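Acyl-CoA dehydrogenase FadE3 (PDB 4IV6) belongs to the acyl-CoA dehydrogenase family of flavoproteins and binds dihydroflavine-adenine dinucleotide in its four-chain assembly. Local coordinates at residues 161-173 against 183-197. Numbering follows the deposited sequence.
Sequences ARRSDLVALMCKT and GVSILLVEKVPGFDV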
loop_
_atom_site.group_PDB
_atom_site.type_symbol
_atom_site.label_atom_id
_atom_site.label_comp_id
_atom_site.label_asym_id
_atom_site.label_seq_id
_atom_site.Cartn_x
_atom_site.Cartn_y
_atom_site.Cartn_z
ATOM N N ALA B 161 4.302 12.748 -33.739
ATOM C CA ALA B 161 3.496 13.006 -34.927
ATOM C C ALA B 161 4.116 13.945 -35.947
ATOM O O ALA B 161 3.819 13.829 -37.142
ATOM C CB ALA B 161 2.120 13.521 -34.527
ATOM N N ARG B 162 4.941 14.878 -35.503
ATOM C CA ARG B 162 5.565 15.865 -36.391
ATOM C C ARG B 162 6.775 15.243 -37.112
ATOM O O ARG B 162 6.945 15.384 -38.319
ATOM C CB ARG B 162 5.999 17.095 -35.577
ATOM C CG ARG B 162 6.287 18.350 -36.385
ATOM C CD ARG B 162 6.505 19.615 -35.537
ATOM N NE ARG B 162 5.428 19.885 -34.552
ATOM C CZ ARG B 162 4.216 20.363 -34.840
ATOM N NH1 ARG B 162 3.841 20.630 -36.097
ATOM N NH2 ARG B 162 3.350 20.579 -33.862
ATOM N N ARG B 163 7.590 14.524 -36.359
ATOM C CA ARG B 163 8.815 13.915 -36.892
ATOM C C ARG B 163 8.522 12.624 -37.682
ATOM O O ARG B 163 9.373 12.176 -38.428
ATOM C CB ARG B 163 9.792 13.570 -35.759
ATOM C CG ARG B 163 10.301 14.695 -34.832
ATOM C CD ARG B 163 10.454 15.998 -35.533
ATOM N NE ARG B 163 11.151 17.098 -34.851
ATOM C CZ ARG B 163 10.762 17.824 -33.789
ATOM N NH1 ARG B 163 9.703 17.523 -33.004
ATOM N NH2 ARG B 163 11.530 18.866 -33.465
ATOM N N SER B 164 7.340 12.014 -37.493
ATOM C CA SER B 164 6.976 10.782 -38.179
ATOM C C SER B 164 6.199 11.065 -39.461
ATOM O O SER B 164 5.123 11.672 -39.421
ATOM C CB SER B 164 6.120 9.879 -37.292
ATOM O OG SER B 164 6.827 9.489 -36.139
ATOM N N ASP B 165 6.708 10.608 -40.594
ATOM C CA ASP B 165 5.976 10.829 -41.827
ATOM C C ASP B 165 5.135 9.642 -42.313
ATOM O O ASP B 165 4.569 9.705 -43.403
ATOM C CB ASP B 165 6.925 11.347 -42.891
ATOM C CG ASP B 165 7.295 12.815 -42.647
ATOM O OD1 ASP B 165 6.679 13.484 -41.769
ATOM O OD2 ASP B 165 8.191 13.305 -43.330
ATOM N N LEU B 166 5.036 8.590 -41.500
ATOM C CA LEU B 166 4.004 7.558 -41.698
ATOM C C LEU B 166 3.257 7.370 -40.399
ATOM O O LEU B 166 3.862 7.206 -39.350
ATOM C CB LEU B 166 4.608 6.236 -42.128
ATOM C CG LEU B 166 3.640 5.073 -42.388
ATOM C CD1 LEU B 166 2.785 5.350 -43.611
ATOM C CD2 LEU B 166 4.430 3.802 -42.557
ATOM N N VAL B 167 1.935 7.402 -40.466
ATOM C CA VAL B 167 1.102 7.273 -39.271
ATOM C C VAL B 167 0.148 6.095 -39.496
ATOM O O VAL B 167 -0.545 6.031 -40.514
ATOM C CB VAL B 167 0.356 8.600 -38.996
ATOM C CG1 VAL B 167 -0.614 8.450 -37.827
ATOM C CG2 VAL B 167 1.346 9.725 -38.719
ATOM N N ALA B 168 0.189 5.125 -38.596
ATOM C CA ALA B 168 -0.756 4.027 -38.603
ATOM C C ALA B 168 -2.031 4.500 -37.899
ATOM O O ALA B 168 -2.093 4.593 -36.674
ATOM C CB ALA B 168 -0.175 2.804 -37.917
ATOM N N LEU B 169 -3.044 4.796 -38.700
ATOM C CA LEU B 169 -4.246 5.470 -38.226
ATOM C C LEU B 169 -5.374 4.477 -38.058
ATOM O O LEU B 169 -5.817 3.893 -39.040
ATOM C CB LEU B 169 -4.684 6.517 -39.246
ATOM C CG LEU B 169 -5.883 7.382 -38.869
ATOM C CD1 LEU B 169 -5.532 8.354 -37.736
ATOM C CD2 LEU B 169 -6.349 8.164 -40.073
ATOM N N MET B 170 -5.870 4.317 -36.836
ATOM C CA MET B 170 -7.038 3.466 -36.609
ATOM C C MET B 170 -8.254 4.339 -36.822
ATOM O O MET B 170 -8.367 5.423 -36.225
ATOM C CB MET B 170 -7.029 2.864 -35.212
ATOM C CG MET B 170 -8.161 1.861 -34.967
ATOM S SD MET B 170 -8.144 1.152 -33.296
ATOM C CE MET B 170 -6.882 -0.063 -33.463
ATOM N N CYS B 171 -9.138 3.883 -37.701
ATOM C CA CYS B 171 -10.286 4.676 -38.136
ATOM C C CYS B 171 -11.428 3.782 -38.586
ATOM O O CYS B 171 -11.248 2.593 -38.773
ATOM C CB CYS B 171 -9.872 5.626 -39.246
ATOM S SG CYS B 171 -9.095 4.836 -40.660
ATOM N N LYS B 172 -12.624 4.352 -38.700
ATOM C CA LYS B 172 -13.801 3.612 -39.116
ATOM C C LYS B 172 -13.952 3.632 -40.624
ATOM O O LYS B 172 -14.322 4.665 -41.210
ATOM C CB LYS B 172 -15.072 4.155 -38.435
ATOM C CG LYS B 172 -15.150 3.831 -36.933
ATOM C CD LYS B 172 -16.395 4.412 -36.281
ATOM C CE LYS B 172 -16.525 3.918 -34.852
ATOM N NZ LYS B 172 -17.498 4.681 -34.043
ATOM N N THR B 173 -13.687 2.484 -41.247
ATOM C CA THR B 173 -13.971 2.296 -42.680
ATOM C C THR B 173 -15.434 1.985 -42.917
ATOM O O THR B 173 -15.916 2.187 -44.024
ATOM C CB THR B 173 -13.091 1.221 -43.350
ATOM O OG1 THR B 173 -13.008 0.059 -42.507
ATOM C CG2 THR B 173 -11.685 1.797 -43.597
ATOM N N GLY B 183 -16.201 -2.583 -38.241
ATOM C CA GLY B 183 -16.061 -1.384 -39.066
ATOM C C GLY B 183 -14.742 -0.620 -38.918
ATOM O O GLY B 183 -14.575 0.448 -39.513
ATOM N N VAL B 184 -13.816 -1.147 -38.128
ATOM C CA VAL B 184 -12.564 -0.440 -37.782
ATOM C C VAL B 184 -11.365 -1.071 -38.452
ATOM O O VAL B 184 -11.178 -2.291 -38.365
ATOM C CB VAL B 184 -12.354 -0.410 -36.250
ATOM C CG1 VAL B 184 -11.009 0.169 -35.883
ATOM C CG2 VAL B 184 -13.440 0.452 -35.606
ATOM N N SER B 185 -10.550 -0.241 -39.097
ATOM C CA SER B 185 -9.381 -0.679 -39.828
ATOM C C SER B 185 -8.207 0.197 -39.478
ATOM O O SER B 185 -8.357 1.209 -38.795
ATOM C CB SER B 185 -9.629 -0.589 -41.345
ATOM O OG SER B 185 -10.824 -1.268 -41.692
ATOM N N ILE B 186 -7.036 -0.189 -39.956
ATOM C CA ILE B 186 -5.846 0.624 -39.813
ATOM C C ILE B 186 -5.346 1.009 -41.201
ATOM O O ILE B 186 -5.231 0.154 -42.078
ATOM C CB ILE B 186 -4.773 -0.127 -39.041
ATOM C CG1 ILE B 186 -5.218 -0.335 -37.577
ATOM C CG2 ILE B 186 -3.447 0.628 -39.109
ATOM C CD1 ILE B 186 -4.292 -1.262 -36.799
ATOM N N LEU B 187 -5.094 2.297 -41.401
ATOM C CA LEU B 187 -4.568 2.806 -42.652
ATOM C C LEU B 187 -3.196 3.394 -42.392
ATOM O O LEU B 187 -2.971 4.028 -41.348
ATOM C CB LEU B 187 -5.478 3.894 -43.250
ATOM C CG LEU B 187 -6.972 3.623 -43.520
ATOM C CD1 LEU B 187 -7.583 4.788 -44.302
ATOM C CD2 LEU B 187 -7.219 2.341 -44.258
ATOM N N LEU B 188 -2.277 3.172 -43.331
ATOM C CA LEU B 188 -0.942 3.733 -43.267
ATOM C C LEU B 188 -0.986 5.059 -44.017
ATOM O O LEU B 188 -0.997 5.083 -45.208
ATOM C CB LEU B 188 0.071 2.785 -43.921
ATOM C CG LEU B 188 0.022 1.348 -43.391
ATOM C CD1 LEU B 188 0.923 0.442 -44.186
ATOM C CD2 LEU B 188 0.420 1.351 -41.943
ATOM N N VAL B 189 -1.016 6.154 -43.284
ATOM C CA VAL B 189 -1.251 7.487 -43.819
ATOM C C VAL B 189 0.029 8.310 -43.843
ATOM O O VAL B 189 0.666 8.511 -42.806
ATOM C CB VAL B 189 -2.266 8.202 -42.908
ATOM C CG1 VAL B 189 -2.578 9.609 -43.409
ATOM C CG2 VAL B 189 -3.535 7.357 -42.848
ATOM N N GLU B 190 0.381 8.793 -45.022
ATOM C CA GLU B 190 1.449 9.758 -45.168
ATOM C C GLU B 190 0.933 11.198 -44.942
ATOM O O GLU B 190 -0.269 11.440 -44.823
ATOM C CB GLU B 190 2.096 9.632 -46.567
ATOM C CG GLU B 190 2.568 8.222 -46.857
ATOM C CD GLU B 190 3.271 8.089 -48.202
ATOM O OE1 GLU B 190 3.328 9.055 -48.982
ATOM O OE2 GLU B 190 3.773 7.012 -48.474
ATOM N N LYS B 191 1.856 12.143 -44.893
ATOM C CA LYS B 191 1.529 13.550 -44.678
ATOM C C LYS B 191 0.902 14.204 -45.939
ATOM O O LYS B 191 1.544 14.974 -46.640
ATOM C CB LYS B 191 2.776 14.308 -44.217
ATOM C CG LYS B 191 3.330 13.878 -42.852
ATOM C CD LYS B 191 2.416 14.292 -41.713
ATOM C CE LYS B 191 2.776 13.637 -40.382
ATOM N NZ LYS B 191 4.046 14.155 -39.830
ATOM N N VAL B 192 -0.361 13.884 -46.199
ATOM C CA VAL B 192 -1.086 14.332 -47.366
ATOM C C VAL B 192 -1.852 15.644 -47.086
ATOM O O VAL B 192 -2.052 16.016 -45.925
ATOM C CB VAL B 192 -2.076 13.250 -47.829
ATOM C CG1 VAL B 192 -1.314 11.977 -48.148
ATOM C CG2 VAL B 192 -3.140 12.984 -46.767
ATOM N N PRO B 193 -2.267 16.345 -48.152
ATOM C CA PRO B 193 -3.087 17.529 -47.966
ATOM C C PRO B 193 -4.334 17.186 -47.142
ATOM O O PRO B 193 -4.949 16.157 -47.365
ATOM C CB PRO B 193 -3.428 17.958 -49.415
ATOM C CG PRO B 193 -2.234 17.497 -50.201
ATOM C CD PRO B 193 -1.888 16.159 -49.566
ATOM N N GLY B 194 -4.637 17.992 -46.138
ATOM C CA GLY B 194 -5.800 17.736 -45.297
ATOM C C GLY B 194 -5.434 17.070 -43.967
ATOM O O GLY B 194 -6.286 16.920 -43.099
ATOM N N PHE B 195 -4.181 16.646 -43.821
ATOM C CA PHE B 195 -3.722 16.007 -42.583
ATOM C C PHE B 195 -2.900 17.061 -41.839
ATOM O O PHE B 195 -1.753 17.326 -42.210
ATOM C CB PHE B 195 -2.876 14.769 -42.946
ATOM C CG PHE B 195 -2.261 14.032 -41.778
ATOM C CD1 PHE B 195 -2.365 14.474 -40.465
ATOM C CD2 PHE B 195 -1.511 12.909 -42.030
ATOM C CE1 PHE B 195 -1.760 13.789 -39.432
ATOM C CE2 PHE B 195 -0.906 12.209 -41.008
ATOM C CZ PHE B 195 -1.034 12.657 -39.701
ATOM N N ASP B 196 -3.480 17.645 -40.803
ATOM C CA ASP B 196 -2.838 18.710 -40.053
ATOM C C ASP B 196 -2.313 18.173 -38.727
ATOM O O ASP B 196 -3.027 17.464 -37.996
ATOM C CB ASP B 196 -3.852 19.828 -39.800
ATOM C CG ASP B 196 -3.252 21.037 -39.092
ATOM O OD1 ASP B 196 -2.328 21.660 -39.581
ATOM O OD2 ASP B 196 -3.725 21.377 -38.014
ATOM N N VAL B 197 -1.050 18.475 -38.447
ATOM C CA VAL B 197 -0.437 18.179 -37.152
ATOM C C VAL B 197 -0.465 19.496 -36.404
ATOM O O VAL B 197 0.281 20.443 -36.702
ATOM C CB VAL B 197 0.977 17.611 -37.291
ATOM C CG1 VAL B 197 1.546 17.281 -35.919
ATOM C CG2 VAL B 197 0.928 16.354 -38.128
HETATM O O HOH W 1 4.609 11.669 -45.420
#
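Lys191, in the chain following strand 184-190, reaches into segment 161-165, where its NZ donates to Ala161 O and Ser164 O, each 2.7 Å away. It meets the first carbonyl in plane and the second from above. Bends at chi2 (-70°) and chi4 (70°) curl the chain into this site, where Asp165 OD1 adds a weak salt bridge to NZ at 3.3 Å. A water ties Asp165 O to Lys191 N. Six backbone bonds zip the antiparallel hairpin through the pairs Val167-Val189, Leu169-Leu187 and Cys171-Ser185; Leu169 N to Leu187 O measures 2.8 Å. Near the hairpin loop, Thr173 OG1 and Ser185 OG share a 2.7 Å hydrogen bond, and Ser185 OG also bonds Gly232 N.

On the face of Met170 and Val184, Met170 CG presses tightly on Val184 CG1 (3.4 Å) beside Phe235 of helix 234-270. The face of Val167, Leu169 and Val189 carries Leu169 CB against Val189 CG2, and Val167 CG2 at the edge of the Phe195 ring, in its plane. Farther out, Val197 CG1 lies over a face of the Arg162 guanidinium, which is salt-bridged to Asp200. The lysine ammonium thus gathers two backbone carbonyls and a carboxylate, pinning segment 161-165 to the middle-domain hairpin.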